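Local coordinates for Glyoxalase/Bleomycin resistance protein (Bacillus cereus ATCC 14579, PDB 1XQA) that is of unknown function but, as a metal-binding member of the glyoxalase/bleomycin resistance/dioxygenase superfamily, may be a glyoxalase, at residues 18-21 and 22-26; 56-59 and 60-64; 68-71 and 72-75; 87-90 and 91-94. All coordinates share one frame; numbering follows the deposited sequence.

Contact 1: 18-21 and 22-26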
loop_
_atom_site.group_PDB
_atom_site.type_symbol
_atom_site.label_atom_id
_atom_site.label_comp_id
_atom_site.label_asym_id
_atom_site.label_seq_id
_atom_site.Cartn_x
_atom_site.Cartn_y
_atom_site.Cartn_z
ATOM N N ARG A 18 -6.005 -8.177 0.346
ATOM C CA ARG A 18 -5.787 -7.017 -0.541
ATOM C C ARG A 18 -4.902 -5.944 0.081
ATOM O O ARG A 18 -3.948 -5.458 -0.536
ATOM C CB ARG A 18 -7.125 -6.406 -0.933
ATOM C CG ARG A 18 -7.019 -5.113 -1.729
ATOM C CD ARG A 18 -8.380 -4.573 -2.038
ATOM N NE ARG A 18 -8.300 -3.211 -2.554
ATOM C CZ ARG A 18 -9.356 -2.447 -2.821
ATOM N NH1 ARG A 18 -10.599 -2.913 -2.638
ATOM N NH2 ARG A 18 -9.174 -1.225 -3.298
ATOM N N GLU A 19 -5.222 -5.553 1.308
ATOM C CA GLU A 19 -4.534 -4.429 1.907
ATOM C C GLU A 19 -3.058 -4.777 2.191
ATOM O O GLU A 19 -2.182 -3.933 2.042
ATOM C CB GLU A 19 -5.311 -3.899 3.124
ATOM C CG GLU A 19 -4.951 -4.510 4.440
ATOM C CD GLU A 19 -5.920 -4.130 5.562
ATOM O OE1 GLU A 19 -5.984 -4.903 6.553
ATOM O OE2 GLU A 19 -6.616 -3.091 5.441
ATOM N N PHE A 20 -2.801 -6.031 2.556
ATOM C CA PHE A 20 -1.439 -6.536 2.762
ATOM C C PHE A 20 -0.643 -6.496 1.448
ATOM O O PHE A 20 0.500 -6.021 1.411
ATOM C CB PHE A 20 -1.492 -7.975 3.288
ATOM C CG PHE A 20 -0.147 -8.550 3.630
ATOM C CD1 PHE A 20 0.487 -8.192 4.822
ATOM C CD2 PHE A 20 0.482 -9.474 2.770
ATOM C CE1 PHE A 20 1.724 -8.743 5.163
ATOM C CE2 PHE A 20 1.729 -10.030 3.107
ATOM C CZ PHE A 20 2.349 -9.652 4.312
ATOM N N LEU A 21 -1.269 -6.962 0.361
ATOM C CA LEU A 21 -0.603 -6.990 -0.950
ATOM C C LEU A 21 -0.331 -5.584 -1.481
ATOM O O LEU A 21 0.715 -5.330 -2.103
ATOM C CB LEU A 21 -1.409 -7.828 -1.949
ATOM C CG LEU A 21 -1.406 -9.328 -1.676
ATOM C CD1 LEU A 21 -2.554 -9.993 -2.460
ATOM C CD2 LEU A 21 -0.033 -9.978 -1.981
ATOM N N GLU A 22 -1.257 -4.667 -1.212
ATOM C CA GLU A 22 -1.052 -3.251 -1.547
ATOM C C GLU A 22 0.088 -2.633 -0.770
ATOM O O GLU A 22 0.979 -2.026 -1.355
ATOM C CB GLU A 22 -2.329 -2.445 -1.324
ATOM C CG GLU A 22 -3.386 -2.797 -2.349
ATOM C CD GLU A 22 -4.764 -2.278 -2.001
ATOM O OE1 GLU A 22 -4.986 -1.836 -0.856
ATOM O OE2 GLU A 22 -5.636 -2.352 -2.881
ATOM N N LYS A 23 0.071 -2.806 0.545
ATOM C CA LYS A 23 1.062 -2.172 1.404
ATOM C C LYS A 23 2.482 -2.678 1.170
ATOM O O LYS A 23 3.410 -1.876 0.988
ATOM C CB LYS A 23 0.684 -2.367 2.871
ATOM C CG LYS A 23 1.575 -1.555 3.820
ATOM C CD LYS A 23 1.069 -1.607 5.222
ATOM C CE LYS A 23 2.000 -0.823 6.121
ATOM N NZ LYS A 23 1.408 -0.607 7.482
ATOM N N TYR A 24 2.652 -3.998 1.159
ATOM C CA TYR A 24 4.002 -4.586 1.143
ATOM C C TYR A 24 4.531 -4.963 -0.247
ATOM O O TYR A 24 5.751 -5.024 -0.466
ATOM C CB TYR A 24 4.080 -5.773 2.120
ATOM C CG TYR A 24 3.844 -5.320 3.537
ATOM C CD1 TYR A 24 4.851 -4.654 4.251
ATOM C CD2 TYR A 24 2.605 -5.490 4.148
ATOM C CE1 TYR A 24 4.624 -4.190 5.539
ATOM C CE2 TYR A 24 2.373 -5.035 5.455
ATOM C CZ TYR A 24 3.393 -4.389 6.135
ATOM O OH TYR A 24 3.152 -3.939 7.411
ATOM N N PHE A 25 3.629 -5.203 -1.196
ATOM C CA PHE A 25 4.081 -5.702 -2.492
ATOM C C PHE A 25 3.681 -4.820 -3.661
ATOM O O PHE A 25 3.956 -5.133 -4.815
ATOM C CB PHE A 25 3.698 -7.170 -2.664
ATOM C CG PHE A 25 4.338 -8.048 -1.647
ATOM C CD1 PHE A 25 5.679 -8.405 -1.783
ATOM C CD2 PHE A 25 3.648 -8.426 -0.499
ATOM C CE1 PHE A 25 6.307 -9.172 -0.813
ATOM C CE2 PHE A 25 4.274 -9.195 0.481
ATOM C CZ PHE A 25 5.602 -9.570 0.315
ATOM N N GLY A 26 3.063 -3.693 -3.351
ATOM C CA GLY A 26 2.772 -2.686 -4.368
ATOM C C GLY A 26 1.761 -3.084 -5.430
ATOM O O GLY A 26 1.708 -2.460 -6.488
HETATM O O HOH W 1 -6.841 0.480 -2.371
#
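The rings of Phe20 and Tyr24 meet obliquely, with planes 47° apart and centroids 5.0 Å from each other, and the tightest approach is Phe20 CD1 to Tyr24 CD2 at 3.5 Å. Tyr24 also carries Lys23 CG over one face, near the rim, while the carbonyl oxygen of Phe20 lies at its edge. Phe25 runs alongside Phe20 and receives Phe20 CE2 at its own edge, in plane, 3.8 Å from Phe25 CE2. Phe20 can reach both aromatic residues because its CG is anti to the backbone N (chi1 -176°), which swings the ring toward the C-terminal end of the helix. This is the last part of helix 14-25, the helix of the first βαβββ module of the vicinal oxygen chelate fold; Phe20, Leu21 and Phe25 pack on Ile109 of strand 107-112, and Leu21 also on strand 47-52. The regular i to i+4 bonds run from Glu22 N to Arg18 O through Phe25 N to Leu21 O, the last of them less straight, before Gly26 leaves the helix with positive phi. One turn apart, Arg18 and Glu22 form a salt bridge: NE points almost straight at OE2, 2.8 Å away, within the guanidinium plane but 33° out of the carboxylate plane on the syn side. Water 1 joins Arg18 NH2 to the same oxygen, and Arg18 NH2 also bonds Cys29 O of the second subunit.

Contact 2: 56-59 and 60-64. With MG (magnesium ion), chain C.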
loop_
_atom_site.group_PDB
_atom_site.type_symbol
_atom_site.label_atom_id
_atom_site.label_comp_id
_atom_site.label_asym_id
_atom_site.label_seq_id
_atom_site.Cartn_x
_atom_site.Cartn_y
_atom_site.Cartn_z
ATOM N N VAL A 56 -10.477 -22.306 4.219
ATOM C CA VAL A 56 -9.387 -22.219 3.279
ATOM C C VAL A 56 -8.093 -22.784 3.862
ATOM O O VAL A 56 -7.612 -22.323 4.899
ATOM C CB VAL A 56 -9.173 -20.757 2.850
ATOM C CG1 VAL A 56 -7.889 -20.627 2.053
ATOM C CG2 VAL A 56 -10.381 -20.275 2.039
ATOM N N GLN A 57 -7.544 -23.795 3.195
ATOM C CA GLN A 57 -6.258 -24.354 3.580
ATOM C C GLN A 57 -5.422 -24.723 2.356
ATOM O O GLN A 57 -5.935 -25.282 1.394
ATOM C CB GLN A 57 -6.415 -25.561 4.516
ATOM C CG GLN A 57 -5.176 -25.770 5.402
ATOM C CD GLN A 57 -4.486 -24.439 5.770
ATOM O OE1 GLN A 57 -3.488 -24.040 5.143
ATOM N NE2 GLN A 57 -5.041 -23.732 6.766
ATOM N N TYR A 58 -4.141 -24.361 2.384
ATOM C CA TYR A 58 -3.223 -24.723 1.302
ATOM C C TYR A 58 -2.227 -25.790 1.743
ATOM O O TYR A 58 -1.935 -25.901 2.934
ATOM C CB TYR A 58 -2.484 -23.478 0.800
ATOM C CG TYR A 58 -3.365 -22.586 -0.017
ATOM C CD1 TYR A 58 -3.509 -22.799 -1.395
ATOM C CD2 TYR A 58 -4.083 -21.544 0.582
ATOM C CE1 TYR A 58 -4.327 -21.981 -2.146
ATOM C CE2 TYR A 58 -4.904 -20.722 -0.164
ATOM C CZ TYR A 58 -5.029 -20.954 -1.524
ATOM O OH TYR A 58 -5.844 -20.161 -2.287
ATOM N N PRO A 59 -1.707 -26.593 0.790
ATOM C CA PRO A 59 -0.641 -27.510 1.161
ATOM C C PRO A 59 0.484 -26.724 1.817
ATOM O O PRO A 59 0.701 -25.556 1.483
ATOM C CB PRO A 59 -0.183 -28.112 -0.179
ATOM C CG PRO A 59 -1.334 -27.963 -1.091
ATOM C CD PRO A 59 -2.076 -26.706 -0.636
ATOM N N LYS A 60 1.171 -27.371 2.752
ATOM C CA LYS A 60 2.159 -26.721 3.614
ATOM C C LYS A 60 3.271 -26.028 2.831
ATOM O O LYS A 60 3.702 -24.934 3.191
ATOM C CB LYS A 60 2.738 -27.736 4.607
ATOM C CG LYS A 60 2.530 -29.198 4.200
ATOM C CD LYS A 60 1.176 -29.786 4.666
ATOM C CE LYS A 60 0.072 -29.802 3.584
ATOM N NZ LYS A 60 0.352 -30.672 2.379
ATOM N N THR A 61 3.691 -26.634 1.728
ATOM C CA THR A 61 4.760 -26.035 0.919
ATOM C C THR A 61 4.275 -25.113 -0.212
ATOM O O THR A 61 5.098 -24.606 -0.968
ATOM C CB THR A 61 5.704 -27.101 0.352
ATOM O OG1 THR A 61 4.944 -28.063 -0.401
ATOM C CG2 THR A 61 6.423 -27.802 1.478
ATOM N N PHE A 62 2.960 -24.895 -0.327
ATOM C CA PHE A 62 2.459 -23.954 -1.337
ATOM C C PHE A 62 2.909 -22.532 -1.005
ATOM O O PHE A 62 2.843 -22.111 0.150
ATOM C CB PHE A 62 0.926 -24.003 -1.478
ATOM C CG PHE A 62 0.366 -22.899 -2.356
ATOM C CD1 PHE A 62 0.384 -23.022 -3.742
ATOM C CD2 PHE A 62 -0.153 -21.727 -1.789
ATOM C CE1 PHE A 62 -0.111 -22.004 -4.560
ATOM C CE2 PHE A 62 -0.654 -20.686 -2.599
ATOM C CZ PHE A 62 -0.635 -20.825 -3.982
ATOM N N HIS A 63 3.383 -21.794 -2.005
ATOM C CA HIS A 63 3.638 -20.362 -1.815
ATOM C C HIS A 63 3.634 -19.581 -3.123
ATOM O O HIS A 63 3.766 -20.156 -4.212
ATOM C CB HIS A 63 4.921 -20.081 -0.995
ATOM C CG HIS A 63 6.151 -20.783 -1.494
ATOM N ND1 HIS A 63 6.564 -21.995 -0.989
ATOM C CD2 HIS A 63 7.076 -20.424 -2.416
ATOM C CE1 HIS A 63 7.684 -22.363 -1.588
ATOM N NE2 HIS A 63 8.016 -21.426 -2.458
ATOM N N VAL A 64 3.462 -18.272 -2.984
ATOM C CA VAL A 64 3.529 -17.324 -4.088
ATOM C C VAL A 64 4.770 -16.459 -3.923
ATOM O O VAL A 64 4.977 -15.876 -2.852
ATOM C CB VAL A 64 2.274 -16.414 -4.102
ATOM C CG1 VAL A 64 2.304 -15.495 -5.313
ATOM C CG2 VAL A 64 1.016 -17.268 -4.139
HETATM MG MG MG C . 9.656 -21.108 -3.914
HETATM O O HOH W 2 10.893 -21.352 -2.220
HETATM O O HOH W 3 9.783 -23.484 -4.534
#
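Tyr58 has CG anti to its carbonyl carbon (chi1 -74°), whereas Phe62 has CG anti to its amide nitrogen (chi1 171°); across the intervening turn these two choices send the two rings out along neighbouring, similar directions. Their planes are only 16° apart, yet the rings are offset so far that little of one covers the other. Tyr58 CD1 sits over one face of Phe62, toward the rim, and approaches Phe62 CD2 to 3.5 Å, while Phe62 CE2 in turn lies over a face of Tyr58. The backbone brings them together through a type I beta turn from Pro59 to Phe62, closed by Phe62 N donating to Pro59 O over 3.0 Å. Pro59 adds apolar contact through CD, 4.1 Å from Phe62 CB. At the turn, the Lys60 chain is bent at three torsions and curls back, laying CE 3.4 Å from Pro59 CA. The pair leans on strand 6-11, where both rings touch Leu9 and Tyr58 OH bonds to Thr10 O. His63, next in the chain, takes no part in the ring pair and binds the magnesium ion through NE2 at 2.2 Å. Waters 2 and 3 occupy further positions on the metal, and Glu110 is the other protein residue of the site. The turn is thus tied down by apolar ring contact and one backbone bond, while the adjoining histidine gives the metal an imidazole nitrogen, beside the oxygens of two waters.

Contact 3: 68-71 and 72-75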
loop_
_atom_site.group_PDB
_atom_site.type_symbol
_atom_site.label_atom_id
_atom_site.label_comp_id
_atom_site.label_asym_id
_atom_site.label_seq_id
_atom_site.Cartn_x
_atom_site.Cartn_y
_atom_site.Cartn_z
ATOM N N GLN A 68 12.868 -9.901 -5.935
ATOM C CA GLN A 68 13.306 -8.526 -5.729
ATOM C C GLN A 68 14.548 -8.230 -6.548
ATOM O O GLN A 68 15.259 -9.144 -6.957
ATOM C CB GLN A 68 13.592 -8.261 -4.244
ATOM C CG GLN A 68 12.398 -8.515 -3.334
ATOM C CD GLN A 68 11.207 -7.643 -3.673
ATOM O OE1 GLN A 68 11.339 -6.430 -3.846
ATOM N NE2 GLN A 68 10.036 -8.254 -3.770
ATOM N N GLU A 69 14.801 -6.947 -6.779
ATOM C CA GLU A 69 15.908 -6.522 -7.626
ATOM C C GLU A 69 17.255 -6.675 -6.934
ATOM O O GLU A 69 18.293 -6.736 -7.598
ATOM C CB GLU A 69 15.695 -5.072 -8.066
ATOM C CG GLU A 69 16.350 -4.716 -9.389
ATOM C CD GLU A 69 15.844 -5.572 -10.539
ATOM O OE1 GLU A 69 14.622 -5.858 -10.584
ATOM O OE2 GLU A 69 16.674 -5.956 -11.398
ATOM N N SER A 70 17.240 -6.731 -5.602
ATOM C CA SER A 70 18.469 -6.821 -4.810
ATOM C C SER A 70 18.236 -7.478 -3.453
ATOM O O SER A 70 17.106 -7.555 -2.974
ATOM C CB SER A 70 19.058 -5.427 -4.592
ATOM O OG SER A 70 18.233 -4.674 -3.718
ATOM N N GLU A 71 19.318 -7.911 -2.818
ATOM C CA GLU A 71 19.243 -8.456 -1.468
ATOM C C GLU A 71 18.896 -7.381 -0.428
ATOM O O GLU A 71 18.251 -7.672 0.581
ATOM C CB GLU A 71 20.545 -9.179 -1.118
ATOM C CG GLU A 71 20.805 -10.401 -2.015
ATOM C CD GLU A 71 21.875 -11.342 -1.471
ATOM O OE1 GLU A 71 22.475 -11.029 -0.419
ATOM O OE2 GLU A 71 22.105 -12.398 -2.100
ATOM N N GLU A 72 19.294 -6.137 -0.687
ATOM C CA GLU A 72 18.923 -5.010 0.176
ATOM C C GLU A 72 17.403 -4.810 0.206
ATOM O O GLU A 72 16.834 -4.497 1.252
ATOM C CB GLU A 72 19.638 -3.731 -0.277
ATOM C CG GLU A 72 19.239 -2.447 0.459
ATOM C CD GLU A 72 20.326 -1.367 0.400
ATOM O OE1 GLU A 72 21.509 -1.709 0.143
ATOM O OE2 GLU A 72 20.009 -0.172 0.629
ATOM N N GLN A 73 16.755 -5.012 -0.937
ATOM C CA GLN A 73 15.295 -4.889 -1.027
ATOM C C GLN A 73 14.567 -6.009 -0.283
ATOM O O GLN A 73 13.512 -5.775 0.318
ATOM C CB GLN A 73 14.840 -4.796 -2.487
ATOM C CG GLN A 73 15.250 -3.468 -3.152
ATOM C CD GLN A 73 14.805 -2.237 -2.352
ATOM O OE1 GLN A 73 15.636 -1.421 -1.934
ATOM N NE2 GLN A 73 13.494 -2.113 -2.116
ATOM N N VAL A 74 15.143 -7.210 -0.312
ATOM C CA VAL A 74 14.628 -8.329 0.471
ATOM C C VAL A 74 14.688 -7.977 1.954
ATOM O O VAL A 74 13.702 -8.172 2.677
ATOM C CB VAL A 74 15.374 -9.677 0.175
ATOM C CG1 VAL A 74 14.842 -10.817 1.065
ATOM C CG2 VAL A 74 15.229 -10.045 -1.313
ATOM N N ASP A 75 15.836 -7.463 2.392
ATOM C CA ASP A 75 16.044 -7.058 3.781
ATOM C C ASP A 75 15.016 -6.014 4.226
ATOM O O ASP A 75 14.503 -6.080 5.350
ATOM C CB ASP A 75 17.465 -6.496 3.977
ATOM C CG ASP A 75 18.526 -7.577 4.075
ATOM O OD1 ASP A 75 18.174 -8.751 4.285
ATOM O OD2 ASP A 75 19.737 -7.243 3.956
HETATM O O HOH W 4 18.815 -1.980 -3.286
#
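Ser70 occupies the N-cap of helix 71-83, and the chain passes from the extended backbone of Gln68 and Ser70 into helical geometry at Glu71. The first turn is held unevenly: Val74 N reaches Ser70 O by a weak bond of 3.3 Å, and Gln73 N makes another weak one to the same oxygen, whereas Asp75 N to Glu71 O is a sound i to i+4 bond of 3.0 Å. The capping bond comes from the side chain of Ser70, whose OG accepts from Gln73 N at 3.2 Å with an N-H...O angle of 150°. Its chi1 of 70° places OG between the backbone N and the carbonyl carbon, which brings it within reach of the Gln73 amide, and it also packs 3.3 Å from Gln73 CG. Water 4 is bonded to OG at 2.8 Å and makes a weak link to Gln73 OE1. On the other flank, Gln68 bends at chi2 and runs roughly perpendicular to Gln73; its CB and CG both lie 3.8 Å from Val74 CG2, a methyl that also rests against Ser70 O. The amide end of Gln68 is tethered by NE2 to Phe66 O. Val74 is buried between the helix and the sheet, against Tyr97 and Phe99 of strand 97-103, and Asp75 OD1 bonds Tyr97 OH, so that the first turn is anchored over this strand just after strand 64-67 ends.

Contact 4: 87-90 and 91-94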
loop_
_atom_site.group_PDB
_atom_site.type_symbol
_atom_site.label_atom_id
_atom_site.label_comp_id
_atom_site.label_asym_id
_atom_site.label_seq_id
_atom_site.Cartn_x
_atom_site.Cartn_y
_atom_site.Cartn_z
ATOM N N LEU A 87 5.396 -12.121 11.811
ATOM C CA LEU A 87 6.433 -13.012 12.297
ATOM C C LEU A 87 7.286 -13.510 11.130
ATOM O O LEU A 87 6.872 -14.325 10.304
ATOM C CB LEU A 87 5.817 -14.138 13.132
ATOM C CG LEU A 87 4.775 -13.710 14.182
ATOM C CD1 LEU A 87 4.289 -14.926 14.975
ATOM C CD2 LEU A 87 5.268 -12.613 15.149
ATOM N N VAL A 88 8.473 -12.947 11.019
ATOM C CA VAL A 88 9.364 -13.329 9.946
ATOM C C VAL A 88 10.714 -13.590 10.567
ATOM O O VAL A 88 11.065 -12.972 11.581
ATOM C CB VAL A 88 9.474 -12.227 8.850
ATOM C CG1 VAL A 88 8.177 -12.128 8.042
ATOM C CG2 VAL A 88 9.823 -10.875 9.458
ATOM N N GLU A 89 11.448 -14.531 9.985
ATOM C CA GLU A 89 12.836 -14.724 10.353
ATOM C C GLU A 89 13.689 -13.972 9.328
ATOM O O GLU A 89 13.172 -13.576 8.273
ATOM C CB GLU A 89 13.188 -16.220 10.465
ATOM C CG GLU A 89 13.093 -17.047 9.191
ATOM C CD GLU A 89 13.606 -18.489 9.366
ATOM O OE1 GLU A 89 14.710 -18.799 8.854
ATOM O OE2 GLU A 89 12.909 -19.308 10.016
ATOM N N PRO A 90 14.977 -13.731 9.641
ATOM C CA PRO A 90 15.819 -13.079 8.646
ATOM C C PRO A 90 15.894 -13.891 7.353
ATOM O O PRO A 90 15.691 -15.107 7.384
ATOM C CB PRO A 90 17.191 -13.041 9.319
ATOM C CG PRO A 90 16.895 -13.095 10.770
ATOM C CD PRO A 90 15.718 -14.011 10.881
ATOM N N PRO A 91 16.181 -13.225 6.214
ATOM C CA PRO A 91 16.333 -13.984 4.971
ATOM C C PRO A 91 17.551 -14.906 5.025
ATOM O O PRO A 91 18.535 -14.606 5.706
ATOM C CB PRO A 91 16.543 -12.894 3.910
ATOM C CG PRO A 91 16.053 -11.617 4.552
ATOM C CD PRO A 91 16.381 -11.781 6.003
ATOM N N LYS A 92 17.477 -16.023 4.310
ATOM C CA LYS A 92 18.595 -16.976 4.277
ATOM C C LYS A 92 19.103 -17.188 2.850
ATOM O O LYS A 92 18.335 -17.119 1.896
ATOM C CB LYS A 92 18.178 -18.309 4.920
ATOM C CG LYS A 92 17.596 -18.176 6.343
ATOM C CD LYS A 92 18.692 -18.177 7.418
ATOM C CE LYS A 92 18.488 -17.075 8.470
ATOM N NZ LYS A 92 17.426 -17.335 9.487
ATOM N N HIS A 93 20.403 -17.440 2.716
ATOM C CA HIS A 93 21.016 -17.769 1.421
ATOM C C HIS A 93 20.877 -19.254 1.102
ATOM O O HIS A 93 21.689 -20.066 1.542
ATOM C CB HIS A 93 22.500 -17.400 1.421
ATOM C CG HIS A 93 22.763 -15.928 1.411
ATOM N ND1 HIS A 93 22.975 -15.203 2.563
ATOM C CD2 HIS A 93 22.855 -15.045 0.386
ATOM C CE1 HIS A 93 23.190 -13.937 2.249
ATOM N NE2 HIS A 93 23.123 -13.814 0.935
ATOM N N ALA A 94 19.864 -19.611 0.322
ATOM C CA ALA A 94 19.616 -21.018 -0.002
ATOM C C ALA A 94 19.831 -21.338 -1.479
ATOM O O ALA A 94 20.543 -20.624 -2.190
ATOM C CB ALA A 94 18.201 -21.417 0.432
#
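From CB, the Lys92 side chain sets out with CG anti to the carbonyl carbon (chi1 -54°) and then doubles back over the residues before it. CG lies 3.8 Å from Pro90 O and slightly farther from Glu89 OE1. Bends at chi2, chi3 and chi4 carry CE to 3.6 Å from Pro90 O. The terminal NZ meets Glu89 OE1 at 3.1 Å in a salt bridge, arriving from above the carboxylate plane, 44° out of it. NZ also stands 3.5 Å from Pro90 O and 4.0 Å from Pro90 CD, the lysine running alongside the proline. Glu89 to Pro91 end the loop from helix 71-83, and Lys92 opens strand 92-93, an edge strand of the second four-stranded sheet in this glyoxalase-like fold, where its backbone pairs with Thr98. Glu89 approaches the lysine at about a right angle with an extended chain beyond CG, and its backbone O is bonded to Asn78 ND2 of the helix. Both prolines have polyproline II backbone angles, with Pro90 CB 3.6 Å from Pro91 CD. While Pro90 stays exposed with the salt bridge, Pro91 packs between Val74 and Asn78 of the helix and Tyr97 and Phe99 of strand 97-103.

Contact 1 is the most interior of the four, its aromatic and leucine side chains partly buried against the sheets; contacts 2, 3 and 4 lie at the surface. Contact 2 sits across the chain's centre from contact 1 and holds no helix but a turn that leads, by way of a metal ligand, into strand 64-67. Contacts 1 and 3 both concern helices, one near its C-terminal end and the other at its N-cap, so ring packing and a salt bridge in the first give way to capping in the second. Contacts 3 and 4 touch directly: Glu71 OE1 probably bonds His93 NE2, and Asp75 packs on Pro91, joining helix 71-83 to strand 92-93.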